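Endoglucanase FnCel5A (Fervidobacterium nodosum, PDB 3NCO) probably hydrolyses internal beta-1,4-glucosidic bonds of cellulose as a family 5 endoglucanase. Local coordinates at residues L119-K124 / V161-K167; W123-A127 / F138-F142; A127-Y133 / T168-R172; L108-P112 / F142-N148. One frame throughout, in Å; residues are numbered along the deposited sequence.

In the fold
The chain folds as a TIM barrel of eight parallel strands. Contacts 1, 2 and 3 all start from helix 112-130. Contact 1 joins it to helix 151-168, contact 2 to strand 137-140, and contact 3 to the loop before strand 174-177. Contacts 1 and 2 share Trp123, their centres about 6 Å apart; contacts 2 and 3 share Ala127, their centres about 9 Å apart. Contact 4, centred about 25 Å from contact 3, uses helix 106-110, directly before helix 112-130. Along the chain, contacts 1 and 3 alternate with contact 4. Contacts 2 and 4 share Phe142, so the strand packed in contact 2 leads straight into the loop holding the probable acid/base glutamate.

Contact 1: L119-K124 / V161-K167; sequences LVEIWK and VLGEIRK
Ile165 CD1 sits 3.7 Å above the plane of the Trp123 ring, displaced toward its rim and nearest to CE3. Val161 CG1 meets the same residue obliquely, close to Trp123 CB at 3.4 Å and also touching CG and CD1. At the edge of the indole, NE1 bonds to Ile141 O, outside these two helices. The carboxylate of Glu164 is the other flat group. Lys124 NZ bonds to Glu164 OE1 at 2.9 Å, on the syn side and 25° out of the carboxylate plane. Lys167 NZ reaches Glu164 OE2 at 3.0 Å, again from the syn side. Val161 works with both branches. CG1 is anti to the backbone N (chi1 -179°) and turns to Trp123, while CG2 packs on Val120 CG2 at 3.7 Å and on Leu119 CD2. Val120 CG1 rests on Glu164 CG at 3.6 Å. Helices 112-130 and 151-168 are neighbours in the outer layer of the TIM barrel. The two short segments run nearly parallel, at 17°, with their axes 8.6 Å apart. A water donates to both Lys124 O and Glu164 O and links the backbones. An alanine at Glu164 would remove the carboxylate and would probably leave Lys124 NZ and Lys167 NZ, 4.4 Å apart, without the anion between them. The contact is therefore graded: apolar next to the barrel and ionic on the side where Lys124 and Lys167 meet water, where one carboxylate probably offsets part of two ammonium charges.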
loop_
_atom_site.group_PDB
_atom_site.type_symbol
_atom_site.label_atom_id
_atom_site.label_comp_id
_atom_site.label_asym_id
_atom_site.label_seq_id
_atom_site.Cartn_x
_atom_site.Cartn_y
_atom_site.Cartn_z
ATOM N N LEU A 119 13.315 7.476 10.514
ATOM C CA LEU A 119 12.251 7.634 9.533
ATOM C C LEU A 119 12.020 9.107 9.221
ATOM O O LEU A 119 11.823 9.495 8.056
ATOM C CB LEU A 119 10.944 6.982 10.053
ATOM C CG LEU A 119 9.763 7.062 9.086
ATOM C CD1 LEU A 119 9.993 6.192 7.847
ATOM C CD2 LEU A 119 8.547 6.629 9.910
ATOM N N VAL A 120 12.042 9.939 10.274
ATOM C CA VAL A 120 11.863 11.382 10.014
ATOM C C VAL A 120 12.933 11.879 9.014
ATOM O O VAL A 120 12.625 12.654 8.063
ATOM C CB VAL A 120 11.895 12.219 11.297
ATOM C CG1 VAL A 120 11.916 13.673 10.987
ATOM C CG2 VAL A 120 10.651 11.921 12.172
ATOM N N GLU A 121 14.196 11.492 9.233
ATOM C CA GLU A 121 15.289 11.931 8.339
ATOM C C GLU A 121 15.167 11.342 6.934
ATOM O O GLU A 121 15.412 12.043 5.952
ATOM C CB GLU A 121 16.645 11.552 8.908
ATOM C CG GLU A 121 17.000 12.277 10.216
ATOM C CD GLU A 121 16.808 13.802 10.129
ATOM O OE1 GLU A 121 17.355 14.427 9.191
ATOM O OE2 GLU A 121 16.102 14.395 10.974
ATOM N N ILE A 122 14.736 10.089 6.830
ATOM C CA ILE A 122 14.467 9.498 5.496
ATOM C C ILE A 122 13.469 10.354 4.753
ATOM O O ILE A 122 13.689 10.761 3.613
ATOM C CB ILE A 122 13.953 8.031 5.623
ATOM C CG1 ILE A 122 15.134 7.141 5.983
ATOM C CG2 ILE A 122 13.261 7.539 4.309
ATOM C CD1 ILE A 122 14.739 5.759 6.507
ATOM N N TRP A 123 12.368 10.662 5.407
ATOM C CA TRP A 123 11.321 11.421 4.752
ATOM C C TRP A 123 11.699 12.876 4.459
ATOM O O TRP A 123 11.230 13.464 3.456
ATOM C CB TRP A 123 10.001 11.280 5.503
ATOM C CG TRP A 123 9.237 10.067 4.933
ATOM C CD1 TRP A 123 8.972 8.829 5.554
ATOM C CD2 TRP A 123 8.727 9.959 3.615
ATOM N NE1 TRP A 123 8.286 8.009 4.683
ATOM C CE2 TRP A 123 8.150 8.669 3.478
ATOM C CE3 TRP A 123 8.703 10.847 2.526
ATOM C CZ2 TRP A 123 7.534 8.253 2.276
ATOM C CZ3 TRP A 123 8.098 10.462 1.365
ATOM C CH2 TRP A 123 7.512 9.162 1.215
ATOM N N LYS A 124 12.527 13.476 5.308
ATOM C CA LYS A 124 13.002 14.830 4.990
ATOM C C LYS A 124 13.702 14.796 3.626
ATOM O O LYS A 124 13.505 15.682 2.763
ATOM C CB LYS A 124 13.961 15.293 6.075
ATOM C CG LYS A 124 14.560 16.658 5.804
ATOM C CD LYS A 124 15.356 17.097 7.033
ATOM C CE LYS A 124 15.809 18.587 6.934
ATOM N NZ LYS A 124 14.631 19.527 7.220
ATOM N N VAL A 161 6.831 13.144 11.067
ATOM C CA VAL A 161 7.295 12.896 9.701
ATOM C C VAL A 161 6.558 13.858 8.766
ATOM O O VAL A 161 7.175 14.510 7.908
ATOM C CB VAL A 161 7.068 11.430 9.275
ATOM C CG1 VAL A 161 7.591 11.292 7.875
ATOM C CG2 VAL A 161 7.852 10.513 10.195
ATOM N N LEU A 162 5.235 13.932 8.945
ATOM C CA LEU A 162 4.383 14.803 8.114
ATOM C C LEU A 162 4.874 16.259 8.152
ATOM O O LEU A 162 4.947 16.923 7.105
ATOM C CB LEU A 162 2.942 14.754 8.605
ATOM C CG LEU A 162 1.894 15.517 7.769
ATOM C CD1 LEU A 162 1.895 15.022 6.306
ATOM C CD2 LEU A 162 0.540 15.309 8.428
ATOM N N GLY A 163 5.262 16.726 9.344
ATOM C CA GLY A 163 5.842 18.067 9.503
ATOM C C GLY A 163 7.040 18.306 8.597
ATOM O O GLY A 163 7.153 19.380 7.929
ATOM N N GLU A 164 7.951 17.328 8.532
ATOM C CA GLU A 164 9.122 17.468 7.660
ATOM C C GLU A 164 8.726 17.397 6.188
ATOM O O GLU A 164 9.243 18.146 5.354
ATOM C CB GLU A 164 10.154 16.387 7.972
ATOM C CG GLU A 164 10.888 16.680 9.293
ATOM C CD GLU A 164 11.721 17.951 9.219
ATOM O OE1 GLU A 164 12.202 18.324 8.129
ATOM O OE2 GLU A 164 11.895 18.585 10.271
ATOM N N ILE A 165 7.805 16.501 5.854
ATOM C CA ILE A 165 7.319 16.466 4.471
ATOM C C ILE A 165 6.728 17.813 4.056
ATOM O O ILE A 165 7.008 18.317 2.942
ATOM C CB ILE A 165 6.260 15.332 4.284
ATOM C CG1 ILE A 165 6.923 13.940 4.440
ATOM C CG2 ILE A 165 5.484 15.477 2.932
ATOM C CD1 ILE A 165 5.927 12.742 4.510
ATOM N N ARG A 166 5.895 18.379 4.928
ATOM C CA ARG A 166 5.142 19.593 4.588
ATOM C C ARG A 166 6.016 20.832 4.378
ATOM O O ARG A 166 5.553 21.799 3.769
ATOM C CB ARG A 166 4.030 19.825 5.623
ATOM C CG ARG A 166 2.923 18.834 5.483
ATOM C CD ARG A 166 1.886 19.293 4.537
ATOM N NE ARG A 166 0.827 18.284 4.363
ATOM C CZ ARG A 166 0.687 17.483 3.312
ATOM N NH1 ARG A 166 1.509 17.498 2.287
ATOM N NH2 ARG A 166 -0.317 16.644 3.318
ATOM N N LYS A 167 7.256 20.794 4.871
ATOM C CA LYS A 167 8.187 21.915 4.738
ATOM C C LYS A 167 8.491 22.176 3.249
ATOM O O LYS A 167 8.593 23.323 2.819
ATOM C CB LYS A 167 9.493 21.652 5.508
ATOM C CG LYS A 167 9.356 21.859 7.001
ATOM C CD LYS A 167 10.673 21.678 7.710
ATOM C CE LYS A 167 10.492 21.825 9.208
ATOM N NZ LYS A 167 11.813 21.570 9.870
HETATM O O HOH W 1 11.620 17.928 3.174
HETATM O O HOH W 2 14.514 22.535 8.146
HETATM O O HOH W 3 14.423 20.018 10.496
#

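Contact 2: W123-A127 / F138-F142; sequences WKQVA and FFEIF
Phe139 lies against Trp123 and Ala127 of helix 112-130. Its CG is anti to the carbonyl carbon (chi1 -66°), and this torsion carries the ring toward Ala127, past the end of the Trp123 indole. Trp123 CZ3 stands over one face of the Phe139 ring, toward its rim, 3.5 Å from CG. The two rings meet obliquely, with centroids 5.0 Å apart and planes at 44°. Trp123 CH2 also touches Phe139 CB at 3.7 Å. Farther out on the phenyl, CE2 packs on Ala127 CA at 3.8 Å and on the methyl CB of the same alanine. At its CD2 edge Phe139 also touches Ile165 of helix 151-168. Glu140 comes next and turns its side chain the other way, into the barrel, where its carboxylate forms a salt bridge with Arg59. This alternation is that of a TIM-barrel strand: one side chain enters the helical layer and the next the barrel interior. Strand 137-140 completes the beta-alpha-beta unit begun by strand 97-101 and helix 112-130, and runs nearly antiparallel to that helix. Only the backbone of Glu140 meets the indole, its O lying 3.5 Å from Trp123 CZ2. At Ile141 the carbonyl accepts a hydrogen bond from Trp123 NE1, 2.8 Å from Ile141 O, with an N-H...O angle of 145°. The nitrogen lies in the carbonyl plane, on a lone pair, although the oxygen is tilted from the indole plane. Ile141 CG2 approaches Trp123 CD1 at 4.3 Å.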
loop_
_atom_site.group_PDB
_atom_site.type_symbol
_atom_site.label_atom_id
_atom_site.label_comp_id
_atom_site.label_asym_id
_atom_site.label_seq_id
_atom_site.Cartn_x
_atom_site.Cartn_y
_atom_site.Cartn_z
ATOM N N TRP A 123 12.368 10.662 5.407
ATOM C CA TRP A 123 11.321 11.421 4.752
ATOM C C TRP A 123 11.699 12.876 4.459
ATOM O O TRP A 123 11.230 13.464 3.456
ATOM C CB TRP A 123 10.001 11.280 5.503
ATOM C CG TRP A 123 9.237 10.067 4.933
ATOM C CD1 TRP A 123 8.972 8.829 5.554
ATOM C CD2 TRP A 123 8.727 9.959 3.615
ATOM N NE1 TRP A 123 8.286 8.009 4.683
ATOM C CE2 TRP A 123 8.150 8.669 3.478
ATOM C CE3 TRP A 123 8.703 10.847 2.526
ATOM C CZ2 TRP A 123 7.534 8.253 2.276
ATOM C CZ3 TRP A 123 8.098 10.462 1.365
ATOM C CH2 TRP A 123 7.512 9.162 1.215
ATOM N N LYS A 124 12.527 13.476 5.308
ATOM C CA LYS A 124 13.002 14.830 4.990
ATOM C C LYS A 124 13.702 14.796 3.626
ATOM O O LYS A 124 13.505 15.682 2.763
ATOM C CB LYS A 124 13.961 15.293 6.075
ATOM C CG LYS A 124 14.560 16.658 5.804
ATOM C CD LYS A 124 15.356 17.097 7.033
ATOM C CE LYS A 124 15.809 18.587 6.934
ATOM N NZ LYS A 124 14.631 19.527 7.220
ATOM N N GLN A 125 14.508 13.770 3.424
ATOM C CA GLN A 125 15.242 13.612 2.188
ATOM C C GLN A 125 14.368 13.235 0.982
ATOM O O GLN A 125 14.594 13.748 -0.118
ATOM C CB GLN A 125 16.291 12.554 2.376
ATOM C CG GLN A 125 17.387 13.062 3.267
ATOM C CD GLN A 125 18.378 11.966 3.520
ATOM O OE1 GLN A 125 19.164 11.650 2.650
ATOM N NE2 GLN A 125 18.279 11.306 4.678
ATOM N N VAL A 126 13.466 12.289 1.143
ATOM C CA VAL A 126 12.621 11.855 0.028
ATOM C C VAL A 126 11.707 13.019 -0.393
ATOM O O VAL A 126 11.600 13.349 -1.620
ATOM C CB VAL A 126 11.771 10.644 0.394
ATOM C CG1 VAL A 126 10.865 10.271 -0.815
ATOM C CG2 VAL A 126 12.656 9.457 0.821
ATOM N N ALA A 127 11.139 13.708 0.590
ATOM C CA ALA A 127 10.347 14.903 0.291
ATOM C C ALA A 127 11.173 15.951 -0.433
ATOM O O ALA A 127 10.696 16.632 -1.369
ATOM C CB ALA A 127 9.705 15.512 1.569
ATOM N N PHE A 138 2.054 10.597 -4.925
ATOM C CA PHE A 138 1.622 10.660 -3.505
ATOM C C PHE A 138 2.681 10.038 -2.595
ATOM O O PHE A 138 3.358 9.082 -3.026
ATOM C CB PHE A 138 0.338 9.825 -3.296
ATOM C CG PHE A 138 -0.866 10.322 -4.052
ATOM C CD1 PHE A 138 -0.847 11.475 -4.787
ATOM C CD2 PHE A 138 -2.069 9.629 -3.936
ATOM C CE1 PHE A 138 -1.989 11.875 -5.539
ATOM C CE2 PHE A 138 -3.213 10.032 -4.632
ATOM C CZ PHE A 138 -3.170 11.151 -5.460
ATOM N N PHE A 139 2.824 10.552 -1.357
ATOM C CA PHE A 139 3.734 9.920 -0.399
ATOM C C PHE A 139 2.944 9.054 0.576
ATOM O O PHE A 139 1.751 9.309 0.787
ATOM C CB PHE A 139 4.435 10.979 0.451
ATOM C CG PHE A 139 5.367 11.862 -0.336
ATOM C CD1 PHE A 139 5.794 11.437 -1.598
ATOM C CD2 PHE A 139 5.872 13.081 0.207
ATOM C CE1 PHE A 139 6.640 12.196 -2.363
ATOM C CE2 PHE A 139 6.767 13.873 -0.536
ATOM C CZ PHE A 139 7.180 13.426 -1.825
ATOM N N GLU A 140 3.584 8.050 1.183
ATOM C CA GLU A 140 2.923 7.197 2.157
ATOM C C GLU A 140 3.913 6.904 3.282
ATOM O O GLU A 140 4.836 6.133 3.062
ATOM C CB GLU A 140 2.491 5.900 1.481
ATOM C CG GLU A 140 1.821 4.954 2.512
ATOM C CD GLU A 140 1.351 3.620 1.958
ATOM O OE1 GLU A 140 1.612 3.358 0.766
ATOM O OE2 GLU A 140 0.753 2.844 2.704
ATOM N N ILE A 141 3.753 7.565 4.434
ATOM C CA ILE A 141 4.798 7.606 5.462
ATOM C C ILE A 141 5.388 6.255 5.850
ATOM O O ILE A 141 6.615 6.075 5.834
ATOM C CB ILE A 141 4.287 8.299 6.724
ATOM C CG1 ILE A 141 4.109 9.773 6.354
ATOM C CG2 ILE A 141 5.361 8.252 7.855
ATOM C CD1 ILE A 141 3.323 10.572 7.428
ATOM N N PHE A 142 4.510 5.290 6.162
ATOM C CA PHE A 142 4.992 3.967 6.569
ATOM C C PHE A 142 3.955 2.882 6.337
ATOM O O PHE A 142 2.769 3.073 6.603
ATOM C CB PHE A 142 5.497 3.956 8.018
ATOM C CG PHE A 142 6.296 2.743 8.365
ATOM C CD1 PHE A 142 7.506 2.439 7.698
ATOM C CD2 PHE A 142 5.806 1.860 9.321
ATOM C CE1 PHE A 142 8.208 1.260 8.005
ATOM C CE2 PHE A 142 6.518 0.710 9.669
ATOM C CZ PHE A 142 7.705 0.404 9.018
#

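Contact 3: A127-Y133 / T168-R172; sequences AQAFKDY and TNPSR
The C-terminal end of helix 112-130 and the type I beta turn from Phe130 to Tyr133 are tied to the loop between helix 151-168 and strand 174-177, at the N-terminal end of the TIM-barrel strands. Arg172 and Asn169 do most of the work. The guanidinium of Arg172 meets the turn with its edge. Its NH2 donates to Tyr133 O at 2.9 Å, with an N-H...O angle of 163° and the oxygen in the guanidinium plane. A weak bond runs from the same NH2 to Lys131 O at 3.1 Å. Arg172 NE and NH2 also grip one atom, Asn169 OD1, side-on, with NE closer at 2.8 Å. A bend at chi3 (-60°) swings the group across toward the turn. Arg172 NH1 donates to Leu137 O and Pro134 O, so further carbonyls surround this cation. The same Asn169 amide is held at its other end: ND2 gives a hydrogen bond to Ala127 O at 3.0 Å. Here the oxygen lies in the amide plane, but the donor stands above the carbonyl plane of Ala127. Held at both ends, the amide is probably kept from flipping. Thr168 adds contacts beside it, with OG1 3.4 Å from Ala127 CB and CG2 3.3 Å from Gln128 OE1. A water bridges the backbones, donating to Lys131 O at 2.7 Å and to Thr168 O at 3.2 Å.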
loop_
_atom_site.group_PDB
_atom_site.type_symbol
_atom_site.label_atom_id
_atom_site.label_comp_id
_atom_site.label_asym_id
_atom_site.label_seq_id
_atom_site.Cartn_x
_atom_site.Cartn_y
_atom_site.Cartn_z
ATOM N N ALA A 127 11.139 13.708 0.590
ATOM C CA ALA A 127 10.347 14.903 0.291
ATOM C C ALA A 127 11.173 15.951 -0.433
ATOM O O ALA A 127 10.696 16.632 -1.369
ATOM C CB ALA A 127 9.705 15.512 1.569
ATOM N N GLN A 128 12.416 16.184 0.016
ATOM C CA GLN A 128 13.211 17.193 -0.673
ATOM C C GLN A 128 13.437 16.759 -2.111
ATOM O O GLN A 128 13.336 17.590 -3.061
ATOM C CB GLN A 128 14.551 17.377 0.011
ATOM C CG GLN A 128 15.543 18.267 -0.775
ATOM C CD GLN A 128 15.167 19.742 -0.733
ATOM O OE1 GLN A 128 14.564 20.202 0.225
ATOM N NE2 GLN A 128 15.522 20.485 -1.784
ATOM N N ALA A 129 13.731 15.472 -2.297
ATOM C CA ALA A 129 14.101 14.968 -3.642
ATOM C C ALA A 129 12.932 15.041 -4.617
ATOM O O ALA A 129 13.126 15.345 -5.826
ATOM C CB ALA A 129 14.691 13.577 -3.584
ATOM N N PHE A 130 11.722 14.802 -4.099
ATOM C CA PHE A 130 10.541 14.734 -4.982
ATOM C C PHE A 130 9.675 16.015 -4.958
ATOM O O PHE A 130 8.621 16.058 -5.555
ATOM C CB PHE A 130 9.720 13.467 -4.630
ATOM C CG PHE A 130 10.379 12.200 -5.123
ATOM C CD1 PHE A 130 10.198 11.791 -6.445
ATOM C CD2 PHE A 130 11.172 11.427 -4.276
ATOM C CE1 PHE A 130 10.806 10.593 -6.921
ATOM C CE2 PHE A 130 11.790 10.231 -4.720
ATOM C CZ PHE A 130 11.581 9.805 -6.049
ATOM N N LYS A 131 10.186 17.087 -4.338
ATOM C CA LYS A 131 9.319 18.242 -4.041
ATOM C C LYS A 131 8.618 18.851 -5.260
ATOM O O LYS A 131 7.480 19.339 -5.155
ATOM C CB LYS A 131 10.090 19.312 -3.242
ATOM C CG LYS A 131 11.169 20.044 -4.012
ATOM C CD LYS A 131 11.930 20.956 -3.055
ATOM C CE LYS A 131 13.092 21.679 -3.748
ATOM N NZ LYS A 131 12.684 22.554 -4.883
ATOM N N ASP A 132 9.291 18.800 -6.410
ATOM C CA ASP A 132 8.807 19.488 -7.603
ATOM C C ASP A 132 8.073 18.511 -8.537
ATOM O O ASP A 132 7.705 18.895 -9.647
ATOM C CB ASP A 132 9.964 20.198 -8.329
ATOM C CG ASP A 132 10.553 21.358 -7.492
ATOM O OD1 ASP A 132 9.751 22.141 -6.951
ATOM O OD2 ASP A 132 11.802 21.483 -7.371
ATOM N N TYR A 133 7.903 17.261 -8.114
ATOM C CA TYR A 133 7.202 16.280 -8.941
ATOM C C TYR A 133 5.723 16.622 -9.049
ATOM O O TYR A 133 5.163 17.210 -8.121
ATOM C CB TYR A 133 7.398 14.861 -8.352
ATOM C CG TYR A 133 8.612 14.160 -8.913
ATOM C CD1 TYR A 133 9.894 14.637 -8.650
ATOM C CD2 TYR A 133 8.473 13.016 -9.675
ATOM C CE1 TYR A 133 11.036 14.006 -9.157
ATOM C CE2 TYR A 133 9.585 12.365 -10.189
ATOM C CZ TYR A 133 10.879 12.867 -9.935
ATOM O OH TYR A 133 12.031 12.251 -10.420
ATOM N N THR A 168 8.637 21.095 2.486
ATOM C CA THR A 168 8.973 21.165 1.071
ATOM C C THR A 168 7.794 20.800 0.134
ATOM O O THR A 168 7.809 21.147 -1.040
ATOM C CB THR A 168 10.147 20.210 0.738
ATOM O OG1 THR A 168 9.871 18.903 1.244
ATOM C CG2 THR A 168 11.472 20.732 1.324
ATOM N N ASN A 169 6.788 20.106 0.674
ATOM C CA ASN A 169 5.622 19.627 -0.091
ATOM C C ASN A 169 4.348 20.024 0.678
ATOM O O ASN A 169 3.745 19.203 1.407
ATOM C CB ASN A 169 5.659 18.092 -0.235
ATOM C CG ASN A 169 6.804 17.603 -1.098
ATOM O OD1 ASN A 169 6.610 17.261 -2.255
ATOM N ND2 ASN A 169 8.009 17.586 -0.537
ATOM N N PRO A 170 3.969 21.306 0.592
ATOM C CA PRO A 170 2.869 21.783 1.438
ATOM C C PRO A 170 1.505 21.140 1.178
ATOM O O PRO A 170 0.680 21.093 2.100
ATOM C CB PRO A 170 2.798 23.290 1.158
ATOM C CG PRO A 170 3.693 23.553 0.068
ATOM C CD PRO A 170 4.567 22.374 -0.226
ATOM N N SER A 171 1.263 20.647 -0.043
ATOM C CA SER A 171 -0.090 20.143 -0.372
ATOM C C SER A 171 -0.148 18.702 -0.897
ATOM O O SER A 171 -1.244 18.167 -1.141
ATOM C CB SER A 171 -0.770 21.091 -1.383
ATOM O OG SER A 171 -0.020 21.124 -2.605
ATOM N N ARG A 172 1.018 18.086 -1.127
ATOM C CA ARG A 172 1.055 16.735 -1.687
ATOM C C ARG A 172 0.277 15.782 -0.813
ATOM O O ARG A 172 0.347 15.842 0.430
ATOM C CB ARG A 172 2.483 16.205 -1.827
ATOM C CG ARG A 172 2.544 14.939 -2.737
ATOM C CD ARG A 172 3.992 14.466 -2.906
ATOM N NE ARG A 172 4.814 15.532 -3.537
ATOM C CZ ARG A 172 4.778 15.871 -4.837
ATOM N NH1 ARG A 172 3.998 15.196 -5.697
ATOM N NH2 ARG A 172 5.534 16.873 -5.258
HETATM O O HOH W 4 5.741 20.586 -3.456
#

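Contact 4: L108-P112 / F142-N148; sequences LYQAP and FNEPAQN
Tyr109 has CG anti to its carbonyl carbon (chi1 -77°), and Phe142 has CG opposite its backbone N (chi1 -166°). These torsions bring the rings together obliquely, Tyr109 CZ lying 3.8 Å from Phe142 CE2. Leu108 CD2 sits over the centre of the Phe142 ring, 3.7 Å from its centroid, in a CH-pi contact. The phenol then reaches into the loop. Tyr109 OH donates to Glu144 O at 2.6 Å and accepts from a water that also donates to Asn143 OD1. Glu144 O and Ala146 N lie at the edge of the ring, in its plane, and Ala146 CB packs on CE1. Asn143, Glu144 and Pro145 form the Asn-Glu-Pro motif that follows the fourth barrel strand; in family 5 relatives its glutamate serves as the acid/base. Here Glu144 OE2 is hydrogen-bonded to His203, and the Tyr109 bond to Glu144 O probably steadies the backbone of this residue. A phenylalanine in place of Tyr109 would keep the ring but would probably leave Glu144 O and the water without their hydroxyl partner. Gln147 crosses the tyrosine, its amide plane close to parallel with the ring. Asn148 binds the end of helix 106-110 twice: N donates to Tyr109 O at 2.9 Å, and ND2 to Gln110 O at 2.8 Å in a nearly straight bond (170°). Pro112 CG rests 3.3 Å from Asn148 O.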
loop_
_atom_site.group_PDB
_atom_site.type_symbol
_atom_site.label_atom_id
_atom_site.label_comp_id
_atom_site.label_asym_id
_atom_site.label_seq_id
_atom_site.Cartn_x
_atom_site.Cartn_y
_atom_site.Cartn_z
ATOM N N LEU A 108 12.500 -0.152 13.172
ATOM C CA LEU A 108 11.370 0.697 13.591
ATOM C C LEU A 108 10.282 -0.087 14.349
ATOM O O LEU A 108 9.694 0.403 15.358
ATOM C CB LEU A 108 10.781 1.425 12.347
ATOM C CG LEU A 108 9.634 2.398 12.638
ATOM C CD1 LEU A 108 10.096 3.449 13.588
ATOM C CD2 LEU A 108 9.202 3.040 11.301
ATOM N N TYR A 109 10.006 -1.307 13.875
ATOM C CA TYR A 109 9.049 -2.148 14.551
ATOM C C TYR A 109 9.508 -2.517 15.933
ATOM O O TYR A 109 8.699 -2.692 16.860
ATOM C CB TYR A 109 8.837 -3.425 13.752
ATOM C CG TYR A 109 7.971 -3.298 12.521
ATOM C CD1 TYR A 109 6.682 -2.897 12.625
ATOM C CD2 TYR A 109 8.478 -3.551 11.229
ATOM C CE1 TYR A 109 5.844 -2.817 11.520
ATOM C CE2 TYR A 109 7.656 -3.454 10.086
ATOM C CZ TYR A 109 6.327 -3.087 10.250
ATOM O OH TYR A 109 5.493 -3.006 9.121
ATOM N N GLN A 110 10.809 -2.638 16.118
ATOM C CA GLN A 110 11.346 -3.098 17.416
ATOM C C GLN A 110 11.681 -2.006 18.414
ATOM O O GLN A 110 11.466 -2.164 19.610
ATOM C CB GLN A 110 12.622 -3.951 17.210
ATOM C CG GLN A 110 13.282 -4.460 18.513
ATOM C CD GLN A 110 12.436 -5.531 19.271
ATOM O OE1 GLN A 110 11.522 -6.151 18.697
ATOM N NE2 GLN A 110 12.747 -5.735 20.554
ATOM N N ALA A 111 12.216 -0.900 17.920
ATOM C CA ALA A 111 12.634 0.210 18.800
ATOM C C ALA A 111 12.242 1.545 18.193
ATOM O O ALA A 111 13.126 2.297 17.718
ATOM C CB ALA A 111 14.104 0.150 19.107
ATOM N N PRO A 112 10.926 1.835 18.170
ATOM C CA PRO A 112 10.493 3.074 17.480
ATOM C C PRO A 112 11.022 4.347 18.148
ATOM O O PRO A 112 11.172 5.366 17.445
ATOM C CB PRO A 112 8.950 3.021 17.572
ATOM C CG PRO A 112 8.682 2.095 18.788
ATOM C CD PRO A 112 9.771 1.050 18.672
ATOM N N PHE A 142 4.510 5.290 6.162
ATOM C CA PHE A 142 4.992 3.967 6.569
ATOM C C PHE A 142 3.955 2.882 6.337
ATOM O O PHE A 142 2.769 3.073 6.603
ATOM C CB PHE A 142 5.497 3.956 8.018
ATOM C CG PHE A 142 6.296 2.743 8.365
ATOM C CD1 PHE A 142 7.506 2.439 7.698
ATOM C CD2 PHE A 142 5.806 1.860 9.321
ATOM C CE1 PHE A 142 8.208 1.260 8.005
ATOM C CE2 PHE A 142 6.518 0.710 9.669
ATOM C CZ PHE A 142 7.705 0.404 9.018
ATOM N N ASN A 143 4.432 1.725 5.895
ATOM C CA ASN A 143 3.573 0.564 5.675
ATOM C C ASN A 143 3.340 -0.197 6.969
ATOM O O ASN A 143 4.266 -0.621 7.641
ATOM C CB ASN A 143 4.320 -0.355 4.708
ATOM C CG ASN A 143 3.575 -1.628 4.421
ATOM O OD1 ASN A 143 4.017 -2.733 4.808
ATOM N ND2 ASN A 143 2.476 -1.493 3.827
ATOM N N GLU A 144 2.053 -0.394 7.292
ATOM C CA GLU A 144 1.719 -1.312 8.415
ATOM C C GLU A 144 2.514 -1.068 9.710
ATOM O O GLU A 144 3.348 -1.871 10.091
ATOM C CB GLU A 144 1.891 -2.764 7.957
ATOM C CG GLU A 144 0.852 -3.124 6.931
ATOM C CD GLU A 144 0.909 -4.551 6.499
ATOM O OE1 GLU A 144 1.805 -5.294 6.945
ATOM O OE2 GLU A 144 0.105 -4.967 5.664
ATOM N N PRO A 145 2.243 0.045 10.394
ATOM C CA PRO A 145 2.797 0.169 11.703
ATOM C C PRO A 145 2.356 -1.038 12.490
ATOM O O PRO A 145 1.245 -1.551 12.230
ATOM C CB PRO A 145 2.054 1.386 12.270
ATOM C CG PRO A 145 1.861 2.243 11.082
ATOM C CD PRO A 145 1.355 1.191 10.075
ATOM N N ALA A 146 3.215 -1.529 13.380
ATOM C CA ALA A 146 2.900 -2.735 14.199
ATOM C C ALA A 146 3.946 -3.007 15.235
ATOM O O ALA A 146 4.889 -2.248 15.371
ATOM C CB ALA A 146 2.759 -3.968 13.326
ATOM N N GLN A 147 3.709 -4.053 16.049
ATOM C CA GLN A 147 4.687 -4.464 17.038
ATOM C C GLN A 147 4.890 -3.330 18.006
ATOM O O GLN A 147 3.909 -2.857 18.566
ATOM C CB GLN A 147 5.996 -4.974 16.407
ATOM C CG GLN A 147 5.730 -6.282 15.620
ATOM C CD GLN A 147 7.036 -6.977 15.272
ATOM O OE1 GLN A 147 7.787 -7.392 16.166
ATOM N NE2 GLN A 147 7.330 -7.085 13.991
ATOM N N ASN A 148 6.122 -2.888 18.238
ATOM C CA ASN A 148 6.345 -1.888 19.297
ATOM C C ASN A 148 5.995 -0.479 18.836
ATOM O O ASN A 148 5.951 0.452 19.629
ATOM C CB ASN A 148 7.780 -1.954 19.744
ATOM C CG ASN A 148 8.042 -3.223 20.570
ATOM O OD1 ASN A 148 7.076 -3.825 21.122
ATOM N ND2 ASN A 148 9.280 -3.675 20.594
HETATM O O HOH W 5 6.465 -2.488 6.589
#